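PDB 3IM9: malonyl CoA-acyl carrier protein transacylase from Staphylococcus aureus, which transfers the malonyl group from malonyl-CoA to holo-acyl carrier protein, supplying malonyl-ACP for fatty acid biosynthesis. Local coordinates for residues E100-S111 / E226-N237; I40-F50 / F112-R120. All coordinates share one frame; numbering follows the deposited sequence.

Contact 1 of 2, residues E100-S111 / E226-N237; sequences EYSSLVAADVLS and EWRDAKFPVVQN. With CA (calcium ion), chain B.
The buried carboxylate of Glu100 is held at both oxygens, by the backbone N of Asn237 and the side-chain amide of Gln236. Asn237 N gives Glu100 OE1 a short 2.7 Å bond on the syn side, 19° out of the carboxylate plane, while Gln236 NE2 reaches Glu100 OE2 at 2.9 Å nearly along the C-O bond. With CG anti to the backbone N (chi1 -171°) and the chain extended beyond it, Glu100 reaches the backbone of 236-237; a water joins OE1 to Val235 O. Past the helix end, Ala107 O accepts Lys231 N and Val109 O accepts Arg228 N, both at 2.9 Å. Between these polar ends, the Ala107 methyl lies over the Phe232 face toward its rim and also touches Val234 CG2. Beyond the Arg228 N bond, Leu110 CD2 sits over the five-membered ring of Trp227, 3.8 Å from its centroid, and Leu104 CD1 meets Trp227 CZ3 obliquely. At the outer side Asp108 OD2 and Lys231 NZ form a salt bridge at 3.4 Å. On the same helix as Glu100, Tyr101 OH binds the calcium ion, which Met253 O and Gln256 OE1 also ligate. A backbone N-H, an amide and probably a water thus satisfy the buried carboxylate; holding 236-237 against helix 99-106 is consistent with fixing the border of the probable active site, since Asn237 lies near Ser97, the probable nucleophile, and His207.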
loop_
_atom_site.group_PDB
_atom_site.type_symbol
_atom_site.label_atom_id
_atom_site.label_comp_id
_atom_site.label_asym_id
_atom_site.label_seq_id
_atom_site.Cartn_x
_atom_site.Cartn_y
_atom_site.Cartn_z
ATOM N N GLU A 100 0.252 -3.670 -2.153
ATOM C CA GLU A 100 -0.347 -4.729 -2.960
ATOM C C GLU A 100 0.757 -5.582 -3.557
ATOM O O GLU A 100 0.514 -6.777 -3.798
ATOM C CB GLU A 100 -1.229 -4.077 -4.044
ATOM C CG GLU A 100 -2.112 -5.126 -4.844
ATOM C CD GLU A 100 -3.352 -4.503 -5.366
ATOM O OE1 GLU A 100 -3.997 -3.726 -4.633
ATOM O OE2 GLU A 100 -3.691 -4.830 -6.532
ATOM N N TYR A 101 1.928 -5.004 -3.838
ATOM C CA TYR A 101 3.076 -5.809 -4.376
ATOM C C TYR A 101 3.562 -6.784 -3.330
ATOM O O TYR A 101 4.009 -7.897 -3.684
ATOM C CB TYR A 101 4.135 -4.903 -4.938
ATOM C CG TYR A 101 3.661 -4.242 -6.186
ATOM C CD1 TYR A 101 3.000 -2.991 -6.171
ATOM C CD2 TYR A 101 3.889 -4.860 -7.429
ATOM C CE1 TYR A 101 2.513 -2.367 -7.340
ATOM C CE2 TYR A 101 3.398 -4.277 -8.612
ATOM C CZ TYR A 101 2.728 -3.062 -8.546
ATOM O OH TYR A 101 2.262 -2.532 -9.743
ATOM N N SER A 102 3.578 -6.425 -2.058
ATOM C CA SER A 102 3.924 -7.367 -1.038
ATOM C C SER A 102 2.903 -8.507 -1.030
ATOM O O SER A 102 3.285 -9.651 -0.807
ATOM C CB SER A 102 3.927 -6.640 0.302
ATOM O OG SER A 102 4.959 -5.629 0.262
ATOM N N SER A 103 1.635 -8.188 -1.258
ATOM C CA SER A 103 0.604 -9.271 -1.360
ATOM C C SER A 103 0.964 -10.176 -2.546
ATOM O O SER A 103 0.720 -11.422 -2.446
ATOM C CB SER A 103 -0.780 -8.611 -1.549
ATOM O OG SER A 103 -1.266 -8.057 -0.370
ATOM N N LEU A 104 1.426 -9.615 -3.666
ATOM C CA LEU A 104 1.745 -10.406 -4.903
ATOM C C LEU A 104 2.899 -11.309 -4.593
ATOM O O LEU A 104 2.928 -12.501 -5.054
ATOM C CB LEU A 104 2.096 -9.522 -6.119
ATOM C CG LEU A 104 0.970 -8.561 -6.508
ATOM C CD1 LEU A 104 1.313 -7.945 -7.910
ATOM C CD2 LEU A 104 -0.441 -9.231 -6.580
ATOM N N VAL A 105 3.895 -10.863 -3.820
ATOM C CA VAL A 105 4.999 -11.775 -3.450
ATOM C C VAL A 105 4.432 -12.834 -2.500
ATOM O O VAL A 105 4.773 -14.048 -2.657
ATOM C CB VAL A 105 6.093 -10.919 -2.734
ATOM C CG1 VAL A 105 7.183 -11.813 -2.067
ATOM C CG2 VAL A 105 6.755 -9.994 -3.754
ATOM N N ALA A 106 3.590 -12.472 -1.531
ATOM C CA ALA A 106 3.053 -13.404 -0.519
ATOM C C ALA A 106 2.254 -14.557 -1.233
ATOM O O ALA A 106 2.355 -15.754 -0.826
ATOM C CB ALA A 106 2.134 -12.682 0.490
ATOM N N ALA A 107 1.533 -14.187 -2.295
ATOM C CA ALA A 107 0.609 -15.130 -3.001
ATOM C C ALA A 107 1.347 -15.758 -4.178
ATOM O O ALA A 107 0.690 -16.483 -4.959
ATOM C CB ALA A 107 -0.605 -14.332 -3.502
ATOM N N ASP A 108 2.644 -15.547 -4.337
ATOM C CA ASP A 108 3.427 -16.154 -5.415
ATOM C C ASP A 108 2.990 -15.770 -6.809
ATOM O O ASP A 108 3.343 -16.432 -7.813
ATOM C CB ASP A 108 3.369 -17.703 -5.247
ATOM C CG ASP A 108 4.351 -18.172 -4.162
ATOM O OD1 ASP A 108 5.263 -17.340 -3.771
ATOM O OD2 ASP A 108 4.195 -19.320 -3.641
ATOM N N VAL A 109 2.334 -14.604 -6.908
ATOM C CA VAL A 109 2.172 -13.975 -8.227
ATOM C C VAL A 109 3.476 -13.556 -8.836
ATOM O O VAL A 109 3.692 -13.601 -10.037
ATOM C CB VAL A 109 1.142 -12.794 -8.106
ATOM C CG1 VAL A 109 1.116 -12.067 -9.429
ATOM C CG2 VAL A 109 -0.200 -13.293 -7.638
ATOM N N LEU A 110 4.336 -12.963 -8.013
ATOM C CA LEU A 110 5.614 -12.478 -8.426
ATOM C C LEU A 110 6.654 -13.027 -7.425
ATOM O O LEU A 110 6.338 -13.130 -6.245
ATOM C CB LEU A 110 5.731 -10.945 -8.337
ATOM C CG LEU A 110 4.899 -10.187 -9.377
ATOM C CD1 LEU A 110 5.015 -8.650 -8.982
ATOM C CD2 LEU A 110 5.373 -10.379 -10.854
ATOM N N SER A 111 7.847 -13.298 -7.929
ATOM C CA SER A 111 8.961 -13.605 -7.016
ATOM C C SER A 111 9.434 -12.272 -6.348
ATOM O O SER A 111 9.208 -11.151 -6.950
ATOM C CB SER A 111 10.163 -14.230 -7.753
ATOM O OG SER A 111 10.796 -13.298 -8.645
ATOM N N GLU A 226 7.671 -12.632 -15.426
ATOM C CA GLU A 226 6.632 -13.641 -15.504
ATOM C C GLU A 226 5.685 -13.456 -14.331
ATOM O O GLU A 226 6.086 -13.395 -13.175
ATOM C CB GLU A 226 7.310 -15.030 -15.437
ATOM C CG GLU A 226 6.300 -16.133 -15.327
ATOM C CD GLU A 226 6.981 -17.500 -15.179
ATOM O OE1 GLU A 226 6.665 -18.206 -14.166
ATOM O OE2 GLU A 226 7.848 -17.818 -16.070
ATOM N N TRP A 227 4.401 -13.295 -14.615
ATOM C CA TRP A 227 3.385 -13.205 -13.624
ATOM C C TRP A 227 2.674 -14.547 -13.512
ATOM O O TRP A 227 2.349 -15.206 -14.550
ATOM C CB TRP A 227 2.346 -12.145 -14.011
ATOM C CG TRP A 227 2.945 -10.769 -14.037
ATOM C CD1 TRP A 227 3.981 -10.323 -14.796
ATOM C CD2 TRP A 227 2.545 -9.676 -13.188
ATOM N NE1 TRP A 227 4.259 -8.961 -14.483
ATOM C CE2 TRP A 227 3.390 -8.587 -13.493
ATOM C CE3 TRP A 227 1.546 -9.540 -12.203
ATOM C CZ2 TRP A 227 3.271 -7.319 -12.843
ATOM C CZ3 TRP A 227 1.412 -8.249 -11.570
ATOM C CH2 TRP A 227 2.292 -7.203 -11.896
ATOM N N ARG A 228 2.434 -14.994 -12.301
ATOM C CA ARG A 228 1.723 -16.232 -12.044
ATOM C C ARG A 228 0.407 -16.069 -11.434
ATOM O O ARG A 228 0.117 -15.042 -10.789
ATOM C CB ARG A 228 2.586 -17.160 -11.156
ATOM C CG ARG A 228 3.872 -17.577 -11.865
ATOM C CD ARG A 228 4.721 -18.450 -10.982
ATOM N NE ARG A 228 5.170 -17.718 -9.794
ATOM C CZ ARG A 228 6.183 -16.837 -9.748
ATOM N NH1 ARG A 228 6.923 -16.513 -10.831
ATOM N NH2 ARG A 228 6.482 -16.290 -8.590
ATOM N N ASP A 229 -0.440 -17.092 -11.492
ATOM C CA ASP A 229 -1.700 -17.042 -10.737
ATOM C C ASP A 229 -1.427 -16.939 -9.226
ATOM O O ASP A 229 -0.363 -17.352 -8.766
ATOM C CB ASP A 229 -2.557 -18.272 -11.038
ATOM C CG ASP A 229 -3.144 -18.245 -12.436
ATOM O OD1 ASP A 229 -3.336 -17.138 -12.981
ATOM O OD2 ASP A 229 -3.413 -19.332 -12.989
ATOM N N ALA A 230 -2.372 -16.392 -8.452
ATOM C CA ALA A 230 -2.160 -16.252 -6.999
ATOM C C ALA A 230 -2.534 -17.590 -6.323
ATOM O O ALA A 230 -3.607 -18.185 -6.677
ATOM C CB ALA A 230 -3.077 -15.122 -6.478
ATOM N N LYS A 231 -1.788 -17.966 -5.290
ATOM C CA LYS A 231 -2.120 -19.152 -4.521
ATOM C C LYS A 231 -3.281 -18.976 -3.548
ATOM O O LYS A 231 -3.904 -19.966 -3.096
ATOM C CB LYS A 231 -0.854 -19.626 -3.797
ATOM C CG LYS A 231 0.181 -20.359 -4.669
ATOM C CD LYS A 231 1.377 -20.825 -3.767
ATOM C CE LYS A 231 2.460 -21.697 -4.452
ATOM N NZ LYS A 231 2.571 -21.349 -5.852
ATOM N N PHE A 232 -3.679 -17.728 -3.248
ATOM C CA PHE A 232 -4.885 -17.432 -2.456
ATOM C C PHE A 232 -5.248 -15.998 -2.961
ATOM O O PHE A 232 -4.351 -15.331 -3.529
ATOM C CB PHE A 232 -4.659 -17.524 -0.915
ATOM C CG PHE A 232 -3.363 -16.885 -0.452
ATOM C CD1 PHE A 232 -2.180 -17.650 -0.360
ATOM C CD2 PHE A 232 -3.281 -15.493 -0.135
ATOM C CE1 PHE A 232 -0.978 -17.101 0.039
ATOM C CE2 PHE A 232 -2.031 -14.938 0.247
ATOM C CZ PHE A 232 -0.880 -15.668 0.295
ATOM N N PRO A 233 -6.525 -15.595 -2.792
ATOM C CA PRO A 233 -6.970 -14.328 -3.444
ATOM C C PRO A 233 -6.270 -13.068 -2.853
ATOM O O PRO A 233 -6.114 -12.913 -1.652
ATOM C CB PRO A 233 -8.457 -14.242 -3.134
ATOM C CG PRO A 233 -8.928 -15.785 -2.840
ATOM C CD PRO A 233 -7.648 -16.348 -2.197
ATOM N N VAL A 234 -5.937 -12.195 -3.796
ATOM C CA VAL A 234 -5.349 -10.853 -3.500
ATOM C C VAL A 234 -6.555 -9.917 -3.679
ATOM O O VAL A 234 -7.125 -9.839 -4.824
ATOM C CB VAL A 234 -4.263 -10.532 -4.465
ATOM C CG1 VAL A 234 -3.742 -9.093 -4.165
ATOM C CG2 VAL A 234 -3.113 -11.565 -4.440
ATOM N N VAL A 235 -6.966 -9.207 -2.633
ATOM C CA VAL A 235 -8.080 -8.245 -2.761
ATOM C C VAL A 235 -7.461 -6.970 -3.314
ATOM O O VAL A 235 -6.691 -6.315 -2.623
ATOM C CB VAL A 235 -8.796 -8.026 -1.470
ATOM C CG1 VAL A 235 -10.019 -7.074 -1.651
ATOM C CG2 VAL A 235 -9.342 -9.407 -0.997
ATOM N N GLN A 236 -7.746 -6.640 -4.567
ATOM C CA GLN A 236 -7.031 -5.569 -5.266
ATOM C C GLN A 236 -7.599 -4.197 -4.950
ATOM O O GLN A 236 -8.823 -4.005 -4.732
ATOM C CB GLN A 236 -6.967 -5.799 -6.778
ATOM C CG GLN A 236 -6.189 -7.091 -7.014
ATOM C CD GLN A 236 -5.652 -7.156 -8.460
ATOM O OE1 GLN A 236 -6.347 -7.668 -9.382
ATOM N NE2 GLN A 236 -4.448 -6.662 -8.687
ATOM N N ASN A 237 -6.679 -3.199 -4.907
ATOM C CA ASN A 237 -7.073 -1.854 -4.568
ATOM C C ASN A 237 -8.068 -1.233 -5.554
ATOM O O ASN A 237 -8.848 -0.367 -5.151
ATOM C CB ASN A 237 -5.807 -0.947 -4.553
ATOM C CG ASN A 237 -4.906 -1.133 -3.363
ATOM O OD1 ASN A 237 -5.214 -1.815 -2.337
ATOM N ND2 ASN A 237 -3.752 -0.537 -3.510
HETATM CA CA CA B . 0.640 -0.401 -9.524
HETATM O O HOH W 1 -4.200 -5.327 -2.221
HETATM O O HOH W 2 1.856 -19.045 -8.187
HETATM O O HOH W 3 7.655 -13.492 -10.838
#

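Contact 2 of 2, residues I40-F50 / F112-R120; sequences ILTSAAKTLDF and FEDAVKIVR
Helices 40-47 and 112-120 cross at -50°, their axes 10.1 Å apart at closest approach. Phe112 fills the N-terminal end of the crossing: its CG is anti to the backbone N (chi1 173°), which lays the ring against helix 40-47. There Ile40 CG2 stands over the ring centre, 3.7 Å from the centroid, in a CH-pi contact, while Ser43 OG and Ala44 N come up to the ring edge. One turn on, Thr47 divides its branches. Its methyl CG2 presses on Lys117 CE at a tight 3.5 Å and touches Val116 CG1; its hydroxyl donates to Ser43 O from above the carbonyl plane and accepts from a water that also donates to Glu113 OE2. Leu48 spreads its two methyls between Val116 CG2 and Arg120 CB. Past the end of helix 40-47, Asp49 and Phe50 meet Arg120. Phe50 CD1 lies over the guanidinium centre, 3.5 Å from Arg120 CZ, with ring and guanidinium planes 24° apart. Arg120 NH2 forms a salt bridge to the syn lone pair of Asp49 OD1 at 2.9 Å, tilted from the guanidinium plane, the two groups nearly perpendicular; a water accepts from Arg120 NE and donates weakly to Asp49 OD2. Arg120 NH1 bonds Glu68 O and Asn69 OD1 at the start of helix 67-84. That helix touches Ala44 and Phe112 through Thr76, packing against both crossing helices, while helix 52-57 meets Phe50 through Thr55.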
loop_
_atom_site.group_PDB
_atom_site.type_symbol
_atom_site.label_atom_id
_atom_site.label_comp_id
_atom_site.label_asym_id
_atom_site.label_seq_id
_atom_site.Cartn_x
_atom_site.Cartn_y
_atom_site.Cartn_z
ATOM N N ILE A 40 16.279 -12.282 1.963
ATOM C CA ILE A 40 15.503 -11.272 1.273
ATOM C C ILE A 40 16.264 -9.959 1.263
ATOM O O ILE A 40 16.407 -9.292 0.224
ATOM C CB ILE A 40 14.124 -11.087 1.912
ATOM C CG1 ILE A 40 13.219 -12.345 1.787
ATOM C CG2 ILE A 40 13.380 -9.870 1.305
ATOM C CD1 ILE A 40 12.948 -12.769 0.329
ATOM N N LEU A 41 16.780 -9.557 2.441
ATOM C CA LEU A 41 17.486 -8.254 2.485
ATOM C C LEU A 41 18.700 -8.236 1.570
ATOM O O LEU A 41 18.963 -7.254 0.910
ATOM C CB LEU A 41 17.869 -8.006 3.984
ATOM C CG LEU A 41 16.640 -7.720 4.803
ATOM C CD1 LEU A 41 16.941 -7.973 6.290
ATOM C CD2 LEU A 41 16.229 -6.195 4.730
ATOM N N THR A 42 19.463 -9.332 1.534
ATOM C CA THR A 42 20.639 -9.417 0.672
ATOM C C THR A 42 20.220 -9.542 -0.785
ATOM O O THR A 42 20.896 -8.941 -1.635
ATOM C CB THR A 42 21.450 -10.678 1.026
ATOM O OG1 THR A 42 22.003 -10.525 2.347
ATOM C CG2 THR A 42 22.577 -10.899 0.069
ATOM N N SER A 43 19.056 -10.139 -1.048
ATOM C CA SER A 43 18.589 -10.153 -2.460
ATOM C C SER A 43 18.347 -8.753 -2.957
ATOM O O SER A 43 18.734 -8.387 -4.037
ATOM C CB SER A 43 17.342 -10.998 -2.600
ATOM O OG SER A 43 16.856 -11.031 -3.944
ATOM N N ALA A 44 17.673 -7.958 -2.124
ATOM C CA ALA A 44 17.365 -6.563 -2.499
ATOM C C ALA A 44 18.687 -5.799 -2.689
ATOM O O ALA A 44 18.871 -5.034 -3.644
ATOM C CB ALA A 44 16.546 -5.915 -1.369
ATOM N N ALA A 45 19.623 -5.979 -1.760
ATOM C CA ALA A 45 20.953 -5.299 -1.859
ATOM C C ALA A 45 21.696 -5.664 -3.171
ATOM O O ALA A 45 22.314 -4.798 -3.770
ATOM C CB ALA A 45 21.820 -5.621 -0.665
ATOM N N LYS A 46 21.636 -6.967 -3.540
ATOM C CA LYS A 46 22.358 -7.371 -4.757
ATOM C C LYS A 46 21.606 -6.935 -5.998
ATOM O O LYS A 46 22.217 -6.924 -7.069
ATOM C CB LYS A 46 22.485 -8.898 -4.798
ATOM C CG LYS A 46 23.300 -9.591 -3.715
ATOM C CD LYS A 46 24.270 -8.675 -3.218
ATOM C CE LYS A 46 24.762 -9.236 -1.884
ATOM N NZ LYS A 46 26.294 -9.064 -1.661
ATOM N N THR A 47 20.296 -6.666 -5.933
ATOM C CA THR A 47 19.533 -6.358 -7.137
ATOM C C THR A 47 19.505 -4.911 -7.472
ATOM O O THR A 47 19.577 -4.509 -8.647
ATOM C CB THR A 47 18.090 -6.838 -6.892
ATOM O OG1 THR A 47 18.069 -8.283 -6.824
ATOM C CG2 THR A 47 17.153 -6.347 -7.932
ATOM N N LEU A 48 19.343 -4.050 -6.457
ATOM C CA LEU A 48 19.137 -2.639 -6.707
ATOM C C LEU A 48 20.392 -1.811 -6.968
ATOM O O LEU A 48 21.480 -2.111 -6.375
ATOM C CB LEU A 48 18.331 -2.064 -5.512
ATOM C CG LEU A 48 16.923 -2.695 -5.381
ATOM C CD1 LEU A 48 16.301 -2.412 -4.112
ATOM C CD2 LEU A 48 15.972 -2.193 -6.517
ATOM N N ASP A 49 20.208 -0.731 -7.717
ATOM C CA ASP A 49 21.296 0.151 -8.130
ATOM C C ASP A 49 21.578 1.274 -7.115
ATOM O O ASP A 49 22.283 2.235 -7.435
ATOM C CB ASP A 49 20.990 0.739 -9.561
ATOM C CG ASP A 49 19.831 1.709 -9.599
ATOM O OD1 ASP A 49 19.180 2.008 -8.582
ATOM O OD2 ASP A 49 19.516 2.149 -10.770
ATOM N N PHE A 50 20.995 1.215 -5.900
ATOM C CA PHE A 50 21.422 2.128 -4.862
ATOM C C PHE A 50 21.556 1.291 -3.581
ATOM O O PHE A 50 21.172 0.081 -3.588
ATOM C CB PHE A 50 20.385 3.253 -4.657
ATOM C CG PHE A 50 19.051 2.776 -4.015
ATOM C CD1 PHE A 50 18.112 2.045 -4.784
ATOM C CD2 PHE A 50 18.689 3.191 -2.714
ATOM C CE1 PHE A 50 16.882 1.633 -4.221
ATOM C CE2 PHE A 50 17.529 2.763 -2.153
ATOM C CZ PHE A 50 16.572 1.991 -2.942
ATOM N N PHE A 112 10.135 -12.388 -5.219
ATOM C CA PHE A 112 10.578 -11.157 -4.577
ATOM C C PHE A 112 11.509 -10.385 -5.524
ATOM O O PHE A 112 11.429 -9.158 -5.606
ATOM C CB PHE A 112 11.365 -11.491 -3.280
ATOM C CG PHE A 112 11.973 -10.268 -2.683
ATOM C CD1 PHE A 112 11.124 -9.283 -2.046
ATOM C CD2 PHE A 112 13.327 -10.003 -2.877
ATOM C CE1 PHE A 112 11.744 -8.098 -1.607
ATOM C CE2 PHE A 112 13.921 -8.840 -2.391
ATOM C CZ PHE A 112 13.063 -7.840 -1.767
ATOM N N GLU A 113 12.477 -11.017 -6.220
ATOM C CA GLU A 113 13.433 -10.287 -7.046
ATOM C C GLU A 113 12.735 -9.615 -8.199
ATOM O O GLU A 113 13.075 -8.445 -8.503
ATOM C CB GLU A 113 14.440 -11.292 -7.757
ATOM C CG GLU A 113 15.653 -11.584 -6.970
ATOM C CD GLU A 113 16.527 -12.647 -7.689
ATOM O OE1 GLU A 113 16.020 -13.781 -7.917
ATOM O OE2 GLU A 113 17.699 -12.287 -7.975
ATOM N N ASP A 114 11.701 -10.251 -8.768
ATOM C CA ASP A 114 10.951 -9.581 -9.870
ATOM C C ASP A 114 10.193 -8.361 -9.235
ATOM O O ASP A 114 10.212 -7.254 -9.828
ATOM C CB ASP A 114 9.884 -10.501 -10.513
ATOM C CG ASP A 114 10.508 -11.642 -11.333
ATOM O OD1 ASP A 114 11.719 -11.703 -11.465
ATOM O OD2 ASP A 114 9.667 -12.396 -11.890
ATOM N N ALA A 115 9.484 -8.586 -8.131
ATOM C CA ALA A 115 8.671 -7.482 -7.491
ATOM C C ALA A 115 9.516 -6.334 -7.026
ATOM O O ALA A 115 9.111 -5.165 -7.160
ATOM C CB ALA A 115 7.932 -8.050 -6.335
ATOM N N VAL A 116 10.751 -6.581 -6.562
ATOM C CA VAL A 116 11.565 -5.440 -6.040
ATOM C C VAL A 116 12.014 -4.541 -7.218
ATOM O O VAL A 116 12.062 -3.322 -7.139
ATOM C CB VAL A 116 12.744 -5.894 -5.100
ATOM C CG1 VAL A 116 13.962 -6.398 -5.920
ATOM C CG2 VAL A 116 13.134 -4.711 -4.217
ATOM N N LYS A 117 12.255 -5.200 -8.382
ATOM C CA LYS A 117 12.615 -4.421 -9.583
ATOM C C LYS A 117 11.381 -3.691 -10.082
ATOM O O LYS A 117 11.503 -2.472 -10.453
ATOM C CB LYS A 117 13.142 -5.371 -10.707
ATOM C CG LYS A 117 14.441 -6.142 -10.305
ATOM C CD LYS A 117 14.722 -7.302 -11.217
ATOM C CE LYS A 117 16.057 -7.900 -10.851
ATOM N NZ LYS A 117 16.249 -9.227 -11.663
ATOM N N ILE A 118 10.233 -4.374 -10.049
ATOM C CA ILE A 118 9.017 -3.736 -10.537
ATOM C C ILE A 118 8.657 -2.475 -9.675
ATOM O O ILE A 118 8.310 -1.408 -10.229
ATOM C CB ILE A 118 7.836 -4.733 -10.503
ATOM C CG1 ILE A 118 8.113 -5.635 -11.739
ATOM C CG2 ILE A 118 6.483 -4.003 -10.664
ATOM C CD1 ILE A 118 7.257 -6.887 -11.670
ATOM N N VAL A 119 8.770 -2.602 -8.339
ATOM C CA VAL A 119 8.340 -1.450 -7.541
ATOM C C VAL A 119 9.405 -0.369 -7.541
ATOM O O VAL A 119 9.064 0.856 -7.387
ATOM C CB VAL A 119 7.968 -1.834 -6.082
ATOM C CG1 VAL A 119 6.810 -2.818 -6.089
ATOM C CG2 VAL A 119 9.154 -2.293 -5.201
ATOM N N ARG A 120 10.707 -0.693 -7.750
ATOM C CA ARG A 120 11.643 0.357 -7.971
ATOM C C ARG A 120 11.274 1.158 -9.238
ATOM O O ARG A 120 11.318 2.406 -9.196
ATOM C CB ARG A 120 13.094 -0.285 -8.088
ATOM C CG ARG A 120 14.186 0.688 -8.618
ATOM C CD ARG A 120 14.400 1.786 -7.623
ATOM N NE ARG A 120 15.709 2.444 -7.918
ATOM C CZ ARG A 120 16.153 3.491 -7.264
ATOM N NH1 ARG A 120 15.416 4.051 -6.280
ATOM N NH2 ARG A 120 17.391 4.021 -7.554
HETATM O O HOH W 4 17.947 -9.933 -9.159
HETATM O O HOH W 5 16.829 1.449 -10.502
#

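In the fold
The two contacts lie on consecutive helices, 99-106 and 112-128, with centres about 17 Å apart, and their segments alternate along the chain. They touch directly: Val105 packs on Ala115, while Tyr101 meets Ile118 and Val119. Helix 67-84 borders both, through Ser102, Val105 and Ala106 in contact 1 and through Phe112 and Ala44 in contact 2. Contact 1 is the more deeply placed and larger, joining a helix and its following turn to a loop and short strand with backbone bonds and a buried carboxylate near the probable active site. Contact 2 is helix-to-helix packing farther out, away from the annotated sites, where one salt bridge is the direct polar link and waters join the charged groups at the outer side.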